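Local coordinates for nuclear import protein MOG1 (Saccharomyces cerevisiae, PDB 1EQ6) that takes part in the Ran GTPase system for nuclear protein import and poly(A)+ mRNA export, binding the yeast Ran homologue GSP1, at residues F22-T27 / E36-S41; T88-A93 / M110-K115; V147-E152 / P163-A168. All blocks are in the same frame, centred on the assembly; numbering follows the deposited sequence.

Contact 1 of 3, residues F22-T27 / E36-S41; sequences FIDAST and EVYVNS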
# COMPACT_ATOMS: atom_id res chain seq x y z
N PHE A 22 0.44 0.24 -14.99
CA PHE A 22 0.72 -0.73 -13.93
C PHE A 22 0.23 -2.07 -14.44
O PHE A 22 -0.91 -2.21 -14.87
CB PHE A 22 0.01 -0.35 -12.63
CG PHE A 22 0.81 0.57 -11.76
CD1 PHE A 22 1.10 1.86 -12.19
CD2 PHE A 22 1.31 0.14 -10.54
CE1 PHE A 22 1.88 2.70 -11.41
CE2 PHE A 22 2.10 0.97 -9.74
CZ PHE A 22 2.39 2.24 -10.16
N ILE A 23 1.12 -3.05 -14.38
CA ILE A 23 0.83 -4.39 -14.87
C ILE A 23 0.53 -5.37 -13.75
O ILE A 23 1.13 -5.32 -12.69
CB ILE A 23 2.06 -4.91 -15.69
CG1 ILE A 23 2.25 -4.04 -16.94
CG2 ILE A 23 1.90 -6.38 -16.04
CD1 ILE A 23 0.97 -3.63 -17.68
N ASP A 24 -0.40 -6.28 -14.02
CA ASP A 24 -0.77 -7.33 -13.09
C ASP A 24 0.42 -8.30 -13.14
O ASP A 24 0.70 -8.92 -14.19
CB ASP A 24 -2.06 -7.98 -13.58
CG ASP A 24 -2.41 -9.27 -12.86
OD1 ASP A 24 -1.67 -9.71 -11.96
OD2 ASP A 24 -3.46 -9.83 -13.22
N ALA A 25 1.15 -8.41 -12.02
CA ALA A 25 2.33 -9.27 -11.98
C ALA A 25 1.99 -10.74 -12.18
O ALA A 25 2.85 -11.52 -12.61
CB ALA A 25 3.10 -9.07 -10.64
N SER A 26 0.76 -11.13 -11.89
CA SER A 26 0.38 -12.54 -12.08
C SER A 26 0.38 -12.93 -13.56
O SER A 26 0.35 -14.11 -13.88
CB SER A 26 -0.99 -12.85 -11.43
OG SER A 26 -2.07 -12.22 -12.08
N THR A 27 0.43 -11.96 -14.46
CA THR A 27 0.46 -12.31 -15.88
C THR A 27 1.83 -12.88 -16.26
O THR A 27 1.99 -13.48 -17.32
CB THR A 27 0.18 -11.11 -16.79
OG1 THR A 27 1.22 -10.15 -16.64
CG2 THR A 27 -1.17 -10.49 -16.46
N GLU A 36 -3.02 -9.93 -4.89
CA GLU A 36 -3.05 -9.40 -6.24
C GLU A 36 -1.85 -8.43 -6.19
O GLU A 36 -1.67 -7.71 -5.19
CB GLU A 36 -4.37 -8.70 -6.55
CG GLU A 36 -5.54 -9.67 -6.68
CD GLU A 36 -5.49 -10.57 -7.94
OE1 GLU A 36 -4.44 -10.68 -8.63
OE2 GLU A 36 -6.52 -11.20 -8.24
N VAL A 37 -1.02 -8.44 -7.22
CA VAL A 37 0.19 -7.62 -7.23
C VAL A 37 0.29 -6.90 -8.56
O VAL A 37 0.15 -7.52 -9.61
CB VAL A 37 1.47 -8.49 -7.07
CG1 VAL A 37 2.74 -7.61 -7.13
CG2 VAL A 37 1.41 -9.32 -5.74
N TYR A 38 0.50 -5.59 -8.50
CA TYR A 38 0.62 -4.76 -9.70
C TYR A 38 1.88 -3.95 -9.58
O TYR A 38 2.12 -3.36 -8.52
CB TYR A 38 -0.59 -3.82 -9.84
CG TYR A 38 -1.84 -4.50 -10.38
CD1 TYR A 38 -2.59 -5.35 -9.58
CD2 TYR A 38 -2.25 -4.29 -11.70
CE1 TYR A 38 -3.72 -5.99 -10.07
CE2 TYR A 38 -3.38 -4.92 -12.21
CZ TYR A 38 -4.11 -5.78 -11.39
OH TYR A 38 -5.22 -6.44 -11.87
N VAL A 39 2.70 -3.93 -10.64
CA VAL A 39 3.95 -3.18 -10.60
C VAL A 39 3.97 -2.15 -11.72
O VAL A 39 3.42 -2.36 -12.80
CB VAL A 39 5.19 -4.12 -10.74
CG1 VAL A 39 5.18 -5.18 -9.63
CG2 VAL A 39 5.20 -4.81 -12.12
N ASN A 40 4.60 -1.02 -11.43
CA ASN A 40 4.72 0.06 -12.41
C ASN A 40 5.62 -0.41 -13.56
O ASN A 40 6.81 -0.69 -13.35
CB ASN A 40 5.35 1.30 -11.73
CG ASN A 40 5.30 2.53 -12.62
OD1 ASN A 40 5.40 2.41 -13.84
ND2 ASN A 40 5.15 3.71 -12.02
N SER A 41 5.08 -0.50 -14.77
CA SER A 41 5.87 -0.94 -15.92
C SER A 41 6.12 0.18 -16.93
O SER A 41 6.49 -0.09 -18.08
CB SER A 41 5.18 -2.13 -16.61
OG SER A 41 3.87 -1.77 -17.05
O HOH W 1 -1.95 -10.09 -9.27
O HOH W 2 -4.41 -12.98 -10.71

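Contact 2 of 3, residues T88-A93 / M110-K115; sequences TTKWEA and MEVANK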
# COMPACT_ATOMS: atom_id res chain seq x y z
N THR A 88 13.01 -4.13 9.88
CA THR A 88 12.59 -2.91 10.58
C THR A 88 12.24 -3.17 12.04
O THR A 88 11.45 -4.08 12.35
CB THR A 88 11.39 -2.29 9.88
OG1 THR A 88 11.78 -1.92 8.56
CG2 THR A 88 10.88 -1.06 10.64
N THR A 89 12.81 -2.37 12.93
CA THR A 89 12.51 -2.50 14.36
C THR A 89 11.65 -1.33 14.87
O THR A 89 10.99 -1.44 15.90
CB THR A 89 13.81 -2.57 15.19
OG1 THR A 89 14.64 -1.48 14.86
CG2 THR A 89 14.58 -3.87 14.88
N LYS A 90 11.66 -0.21 14.16
CA LYS A 90 10.86 0.93 14.56
C LYS A 90 10.47 1.67 13.30
O LYS A 90 11.30 1.87 12.42
CB LYS A 90 11.67 1.84 15.51
CG LYS A 90 10.94 3.07 16.05
CD LYS A 90 11.79 3.74 17.18
CE LYS A 90 11.21 5.06 17.66
NZ LYS A 90 9.79 4.89 18.06
N TRP A 91 9.21 2.06 13.20
CA TRP A 91 8.78 2.79 12.02
C TRP A 91 7.97 4.02 12.43
O TRP A 91 7.51 4.13 13.55
CB TRP A 91 7.96 1.90 11.10
CG TRP A 91 6.83 1.17 11.77
CD1 TRP A 91 6.88 -0.05 12.37
CD2 TRP A 91 5.47 1.62 11.87
NE1 TRP A 91 5.63 -0.41 12.83
CE2 TRP A 91 4.75 0.60 12.53
CE3 TRP A 91 4.79 2.77 11.45
CZ2 TRP A 91 3.37 0.71 12.79
CZ3 TRP A 91 3.42 2.87 11.70
CH2 TRP A 91 2.73 1.85 12.37
N GLU A 92 7.78 4.93 11.49
CA GLU A 92 7.04 6.14 11.77
C GLU A 92 5.93 6.36 10.73
O GLU A 92 6.10 6.04 9.54
CB GLU A 92 8.05 7.30 11.78
CG GLU A 92 7.51 8.68 11.63
CD GLU A 92 8.56 9.73 11.99
OE1 GLU A 92 8.35 10.94 11.70
OE2 GLU A 92 9.59 9.35 12.59
N ALA A 93 4.79 6.88 11.17
CA ALA A 93 3.73 7.19 10.23
C ALA A 93 3.91 8.62 9.80
O ALA A 93 3.79 9.54 10.62
CB ALA A 93 2.39 7.01 10.85
N MET A 110 7.28 4.69 7.31
CA MET A 110 8.70 4.67 6.98
C MET A 110 9.53 4.06 8.11
O MET A 110 9.31 4.36 9.28
CB MET A 110 9.17 6.10 6.70
CG MET A 110 10.58 6.21 6.21
SD MET A 110 10.92 7.96 5.79
CE MET A 110 10.56 8.73 7.31
N GLU A 111 10.49 3.22 7.75
CA GLU A 111 11.36 2.62 8.75
C GLU A 111 12.23 3.74 9.33
O GLU A 111 12.64 4.62 8.59
CB GLU A 111 12.33 1.61 8.11
CG GLU A 111 13.63 1.47 8.91
CD GLU A 111 14.58 0.45 8.33
OE1 GLU A 111 14.17 -0.70 8.18
OE2 GLU A 111 15.74 0.81 8.03
N VAL A 112 12.48 3.72 10.63
CA VAL A 112 13.42 4.67 11.21
C VAL A 112 14.55 3.92 11.94
O VAL A 112 15.60 4.49 12.26
CB VAL A 112 12.75 5.67 12.16
CG1 VAL A 112 11.90 6.67 11.34
CG2 VAL A 112 11.90 4.94 13.19
N ALA A 113 14.35 2.63 12.22
CA ALA A 113 15.40 1.84 12.86
C ALA A 113 15.30 0.39 12.39
O ALA A 113 14.19 -0.11 12.09
CB ALA A 113 15.27 1.91 14.40
N ASN A 114 16.45 -0.28 12.29
CA ASN A 114 16.42 -1.68 11.89
C ASN A 114 17.29 -2.47 12.85
O ASN A 114 18.04 -1.89 13.64
CB ASN A 114 16.84 -1.87 10.41
CG ASN A 114 18.17 -1.24 10.08
OD1 ASN A 114 19.17 -1.51 10.73
ND2 ASN A 114 18.19 -0.39 9.06
N LYS A 115 17.20 -3.79 12.79
CA LYS A 115 17.95 -4.62 13.72
C LYS A 115 19.48 -4.58 13.61
O LYS A 115 20.18 -5.05 14.51
CB LYS A 115 17.47 -6.07 13.58
CG LYS A 115 17.91 -6.77 12.31
CD LYS A 115 17.54 -8.25 12.39
CE LYS A 115 18.18 -8.92 13.62
NZ LYS A 115 17.83 -10.39 13.69
O HOH W 3 16.72 -1.44 16.77

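Contact 3 of 3, residues V147-E152 / P163-A168; sequences VPLTKE and PARCHA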
# COMPACT_ATOMS: atom_id res chain seq x y z
N VAL A 147 7.16 2.48 -2.18
CA VAL A 147 7.72 3.64 -2.87
C VAL A 147 9.23 3.76 -2.60
O VAL A 147 9.62 4.40 -1.62
CB VAL A 147 7.02 4.94 -2.37
CG1 VAL A 147 7.41 6.17 -3.28
CG2 VAL A 147 5.49 4.72 -2.39
N PRO A 148 10.09 3.13 -3.43
CA PRO A 148 11.55 3.23 -3.21
C PRO A 148 11.95 4.67 -3.53
O PRO A 148 11.81 5.10 -4.68
CB PRO A 148 12.14 2.26 -4.23
CG PRO A 148 10.98 1.27 -4.51
CD PRO A 148 9.80 2.22 -4.56
N LEU A 149 12.45 5.40 -2.54
CA LEU A 149 12.81 6.82 -2.73
C LEU A 149 14.14 7.08 -3.41
O LEU A 149 15.10 6.32 -3.26
CB LEU A 149 12.82 7.53 -1.37
CG LEU A 149 11.56 7.41 -0.49
CD1 LEU A 149 11.62 8.39 0.69
CD2 LEU A 149 10.32 7.72 -1.32
N THR A 150 14.20 8.19 -4.17
CA THR A 150 15.44 8.60 -4.84
C THR A 150 16.23 9.28 -3.73
O THR A 150 15.69 9.52 -2.65
CB THR A 150 15.18 9.69 -5.93
OG1 THR A 150 14.61 10.85 -5.31
CG2 THR A 150 14.25 9.17 -7.02
N LYS A 151 17.49 9.64 -3.99
CA LYS A 151 18.30 10.31 -2.98
C LYS A 151 17.70 11.62 -2.47
O LYS A 151 17.79 11.93 -1.28
CB LYS A 151 19.72 10.57 -3.52
CG LYS A 151 20.64 11.30 -2.55
CD LYS A 151 22.05 11.45 -3.12
CE LYS A 151 23.01 12.05 -2.08
NZ LYS A 151 24.43 12.12 -2.58
N GLU A 152 17.06 12.38 -3.35
CA GLU A 152 16.48 13.67 -2.93
C GLU A 152 15.25 13.48 -2.06
O GLU A 152 15.05 14.19 -1.07
CB GLU A 152 16.11 14.51 -4.16
CG GLU A 152 17.19 14.53 -5.23
CD GLU A 152 17.15 13.29 -6.11
OE1 GLU A 152 16.29 13.22 -7.02
OE2 GLU A 152 17.98 12.37 -5.91
N PRO A 163 7.79 13.99 0.53
CA PRO A 163 8.04 14.09 -0.92
C PRO A 163 6.75 14.16 -1.73
O PRO A 163 5.76 13.49 -1.41
CB PRO A 163 8.85 12.83 -1.22
CG PRO A 163 9.54 12.56 0.06
CD PRO A 163 8.48 12.82 1.10
N ALA A 164 6.76 14.97 -2.78
CA ALA A 164 5.58 15.10 -3.64
C ALA A 164 5.03 13.75 -4.14
O ALA A 164 3.80 13.54 -4.18
CB ALA A 164 5.90 15.98 -4.84
N ARG A 165 5.92 12.86 -4.55
CA ARG A 165 5.48 11.56 -5.06
C ARG A 165 4.80 10.76 -3.94
O ARG A 165 3.92 9.95 -4.20
CB ARG A 165 6.69 10.78 -5.62
CG ARG A 165 6.32 9.45 -6.31
CD ARG A 165 7.45 8.94 -7.22
NE ARG A 165 8.70 8.65 -6.50
CZ ARG A 165 9.23 7.44 -6.37
NH1 ARG A 165 8.63 6.39 -6.91
NH2 ARG A 165 10.40 7.29 -5.75
N CYS A 166 5.20 10.97 -2.69
CA CYS A 166 4.55 10.26 -1.58
C CYS A 166 3.12 10.79 -1.42
O CYS A 166 2.18 10.04 -1.08
CB CYS A 166 5.34 10.42 -0.28
SG CYS A 166 6.88 9.44 -0.27
N HIS A 167 2.95 12.08 -1.67
CA HIS A 167 1.62 12.68 -1.58
C HIS A 167 0.75 12.07 -2.67
O HIS A 167 -0.42 11.76 -2.45
CB HIS A 167 1.70 14.21 -1.72
CG HIS A 167 0.39 14.91 -1.51
ND1 HIS A 167 -0.65 14.85 -2.41
CD2 HIS A 167 -0.07 15.63 -0.46
CE1 HIS A 167 -1.69 15.50 -1.93
NE2 HIS A 167 -1.37 15.98 -0.74
N ALA A 168 1.32 11.89 -3.86
CA ALA A 168 0.57 11.30 -4.97
C ALA A 168 0.22 9.85 -4.66
O ALA A 168 -0.88 9.39 -4.95
CB ALA A 168 1.39 11.35 -6.24

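Contact 1 of 3, residues F22-T27 / E36-S41
I23 and V39 form an antiparallel hydrogen-bonded pair, I23 N donating to V39 O at 2.9 Å and V39 N answering to I23 O, with the strand segments 22-24 and 36-40 running at 147° to each other. A further backbone bond, A25 N to V37 O at 2.8 Å, carries the pairing beyond strand 22-24 into the 3-10 turn 25-27. The non-hydrogen-bonded pairs, F22 with N40 and D24 with Y38, send their side chains to one face of the sheet. There N40 lies over a face of the F22 ring: N40 CB is 3.8 Å from the ring centroid and 25° off its normal, a CH-pi contact. The N40 amide is held beyond the contact by E56, which takes a hydrogen bond from ND2. Next along, the Y38 ring receives D24 CA over its face, 3.8 Å from the centroid, and Y38 CE2 also touches D24 CB at 3.6 Å. These two strands make a beta hairpin at one edge of the large antiparallel sheet, with 22-24 outermost and 35-40 bonded to strand 57-64. Where the pairing ends, D24 closes an Asx turn. With CG opposite the backbone N (chi1 169°) the carboxylate turns toward S26, and OD1 accepts from S26 N at 2.8 Å and from S26 OG, both arriving on the same face. Water 1 accepts from V37 N and can donate to D24 OD1 and E36 OE1, oxygens 4.4 Å apart, though it has more acceptors in reach than protons; E36 OE2 is bonded by Y10 N.

Contact 2 of 3, residues T88-A93 / M110-K115
K90 O takes two backbone donors from the facing strand, V112 N at 2.8 Å and A113 N at 3.1 Å, so that V112 and A113 together face K90 in a classic beta bulge. A second bulge follows directly: A113 O accepts from T89 N at 2.8 Å and from K90 N at 3.3 Å, both from the same face of its carbonyl plane. Away from the bulges, E92 and M110 form a regular hydrogen-bonded pair of this hairpin, whose strand 88-100 is one of the two edge strands of the large sheet. The tightly held part is the face bearing W91 and E111, turned to helix 71-83. W91 CB packs on M110 O at 3.3 Å, while a chi1 of 51° swings the indole away, onto Q76, V79 and T83 of that helix, with NE1 bonded to E80. Round K90 and E92, both exposed, the contact is looser: K90 CG rests on V112 CG2 at 3.5 Å and its ammonium end runs outward, while E92 meets V112 CG1 with both CB and OE2. On the helix side, T88 OG1 donates to E111 OE1 at 2.7 Å along its anti lone pair. N114 ND2, shared with K118 O, reaches E111 OE2 at 2.9 Å from above the carboxylate plane. A neutral donor at each oxygen probably fixes the rotation of the E111 carboxylate.

Contact 3 of 3, residues V147-E152 / P163-A168
R165 NH2 is gripped by two acceptors, P148 O at 2.8 Å and the E153 carboxylate, with which it forms a salt bridge. The bond to P148 O is fairly straight, 151° at the hydrogen, and the oxygen lies at the edge of the guanidinium, in its plane. Seen from the acceptor the geometry is less regular, because the donor stands 38° above the carbonyl plane. The carbonyl also has a weak bond from N55 ND2. At the other terminal nitrogen, NH1 forms a salt bridge with E56 and a hydrogen bond with N55 OD1, so two carboxylates flank the group and would probably stabilise its positive charge. One face of the guanidinium is met by V147: its CG1 sits over the centre, 3.8 Å from R165 CZ, and the valine and arginine side chains run antiparallel where they pass. The arginine leaves its helix extended, CG opposite the backbone N, and bends at chi3 (61°), which brings the flat group over V147. Beside it the contact turns apolar. L149 CD2 reaches C166 SG at 4.0 Å, and V147 CG1 approaches the same sulfur more loosely at 4.5 Å. T150 occupies the N-cap of helix 151-157, where its side chain caps a backbone N while its own N bonds to E153 OE1; this reciprocal pattern fits a capping box. E153 thus serves both the helix start and R165. In the fold, the contact brings the first turn of helix 164-178 against the last residues of strand 139-148 and the link into helix 151-157. L149 and C166 both lie on V126 of the adjacent strand 125-134, L149 also touches A157, and P163, the N-cap of the longer helix, packs on E153 and Q156.

Contacts 1 and 2 lie at the two edges of the same antiparallel sheet, strands 22-24 and 88-100 being its outermost members; their centres are 27 Å apart on opposite sides of the chain's centre, and their nearest atoms about 18 Å. Contact 3 sits at the end of the central strand 139-148, its centre 20 Å from that of contact 1 and 17 Å from that of contact 2. It touches neither, the nearest atoms being about 7 Å and 5 Å away. E56 bridges the first gap: one carboxylate oxygen accepts from N40 of contact 1, while the other pairs with R165 of contact 3. Along the chain the three contacts follow in series.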